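Local coordinates for 5-carboxymethyl-2-hydroxymuconate semialdehyde dehydrogenase (Thermus thermophilus, PDB 2D4E), which probably catalyses the NAD-dependent oxidation of 5-carboxymethyl-2-hydroxymuconate semialdehyde to the corresponding carboxylate, as a member of the aldehyde dehydrogenase family, at residues His102-Ala107 / Ile120-Val125. Numbering follows the deposited sequence.
Sequences HADELA and IVRAQV
Val-125 and Ala-107 mark the tight half of this helix pair. The isopropyl group of Val-125 straddles one turn of the 103-107 helix: CG1, anti to the backbone N, lies 3.8 Å from Ala-103 CA, while CG2 reaches Leu-106 CB at 3.9 Å and packs beside the Ala-107 backbone. The small methyl of Ala-107 allows close approach, its CB resting 3.8 Å from Arg-122 CA, and Val-121 CG1 sits against Ala-107 O. Leu-106 continues this core into helix 203-214, touching Thr-204 and Ile-211. The more open side belongs to Arg-122. Its chain runs past Ala-107 CB, bends at chi2 (62°) and lays the guanidinium over Ala-103, whose CB stands 3.4 Å above the centre of one face. Asp-104 OD1 lies near the guanidinium edge, but its salt bridge to Arg-122 NE is long at 3.8 Å, with the two planar groups 56° apart. A water bridges the gap, donating to Asp-104 OD1 and accepting from Arg-122 NH2 at 3.0 Å. A leucine in place of Arg-122 would probably leave the Ala-103 methyl less covered and cost Asp-104 both its long salt bridge and the water-bridged link to NH2. Crossing at 127° with axes 8.8 Å apart, the segments belong to consecutive helices, 103-114 and 118-136, joined by a short turn and packed obliquely within the aldehyde dehydrogenase fold.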
# COMPACT_ATOMS: atom_id res chain seq x y z
N HIS C 102 -25.02 15.27 23.56
CA HIS C 102 -26.09 16.15 23.11
C HIS C 102 -26.91 15.49 22.01
O HIS C 102 -27.65 16.16 21.30
CB HIS C 102 -25.49 17.45 22.57
CG HIS C 102 -24.73 18.24 23.60
ND1 HIS C 102 -25.35 19.05 24.52
CD2 HIS C 102 -23.40 18.33 23.85
CE1 HIS C 102 -24.44 19.60 25.30
NE2 HIS C 102 -23.25 19.19 24.91
N ALA C 103 -26.80 14.17 21.89
CA ALA C 103 -27.50 13.41 20.85
C ALA C 103 -29.00 13.70 20.73
O ALA C 103 -29.50 13.93 19.63
CB ALA C 103 -27.28 11.92 21.05
N ASP C 104 -29.71 13.67 21.85
CA ASP C 104 -31.15 13.92 21.83
C ASP C 104 -31.49 15.29 21.24
O ASP C 104 -32.38 15.41 20.39
CB ASP C 104 -31.74 13.81 23.24
CG ASP C 104 -31.65 12.40 23.81
OD1 ASP C 104 -31.32 11.45 23.06
OD2 ASP C 104 -31.91 12.23 25.02
N GLU C 105 -30.78 16.32 21.69
CA GLU C 105 -31.01 17.68 21.20
C GLU C 105 -30.76 17.77 19.69
O GLU C 105 -31.57 18.34 18.96
CB GLU C 105 -30.08 18.67 21.92
CG GLU C 105 -30.21 18.70 23.43
CD GLU C 105 -28.93 19.19 24.11
OE1 GLU C 105 -28.37 20.22 23.68
OE2 GLU C 105 -28.48 18.54 25.07
N LEU C 106 -29.63 17.22 19.24
CA LEU C 106 -29.26 17.23 17.83
C LEU C 106 -30.31 16.52 16.96
O LEU C 106 -30.69 17.02 15.90
CB LEU C 106 -27.88 16.57 17.64
CG LEU C 106 -26.66 17.40 18.10
CD1 LEU C 106 -25.43 16.52 18.22
CD2 LEU C 106 -26.41 18.53 17.11
N ALA C 107 -30.77 15.37 17.42
CA ALA C 107 -31.77 14.61 16.68
C ALA C 107 -33.05 15.41 16.54
O ALA C 107 -33.59 15.56 15.45
CB ALA C 107 -32.05 13.29 17.39
N ILE C 120 -34.71 7.95 12.65
CA ILE C 120 -33.70 7.92 11.60
C ILE C 120 -32.67 9.03 11.85
O ILE C 120 -31.47 8.83 11.70
CB ILE C 120 -34.34 8.08 10.21
CG1 ILE C 120 -35.21 6.85 9.91
CG2 ILE C 120 -33.26 8.20 9.14
CD1 ILE C 120 -34.47 5.52 9.96
N VAL C 121 -33.15 10.21 12.25
CA VAL C 121 -32.24 11.31 12.53
C VAL C 121 -31.37 10.96 13.73
O VAL C 121 -30.20 11.33 13.79
CB VAL C 121 -33.00 12.62 12.85
CG1 VAL C 121 -31.99 13.74 13.11
CG2 VAL C 121 -33.92 13.00 11.67
N ARG C 122 -31.94 10.23 14.69
CA ARG C 122 -31.18 9.86 15.88
C ARG C 122 -30.03 8.94 15.49
O ARG C 122 -28.92 9.08 15.99
CB ARG C 122 -32.07 9.18 16.92
CG ARG C 122 -31.31 8.73 18.17
CD ARG C 122 -30.69 9.91 18.92
NE ARG C 122 -29.91 9.48 20.08
CZ ARG C 122 -28.70 8.92 20.01
NH1 ARG C 122 -28.13 8.72 18.83
NH2 ARG C 122 -28.08 8.56 21.12
N ALA C 123 -30.31 8.00 14.59
CA ALA C 123 -29.28 7.07 14.13
C ALA C 123 -28.21 7.84 13.37
O ALA C 123 -27.03 7.47 13.38
CB ALA C 123 -29.90 6.00 13.22
N GLN C 124 -28.61 8.92 12.70
CA GLN C 124 -27.69 9.75 11.94
C GLN C 124 -26.74 10.50 12.88
O GLN C 124 -25.60 10.79 12.52
CB GLN C 124 -28.46 10.74 11.07
CG GLN C 124 -29.25 10.07 9.97
CD GLN C 124 -28.45 9.92 8.70
OE1 GLN C 124 -28.28 10.88 7.95
NE2 GLN C 124 -27.92 8.73 8.47
N VAL C 125 -27.22 10.83 14.08
CA VAL C 125 -26.38 11.52 15.05
C VAL C 125 -25.28 10.55 15.46
O VAL C 125 -24.13 10.94 15.64
CB VAL C 125 -27.17 11.94 16.31
CG1 VAL C 125 -26.21 12.46 17.37
CG2 VAL C 125 -28.18 13.02 15.94
O HOH W 1 -29.25 9.34 23.73
O HOH W 2 -32.09 8.82 22.07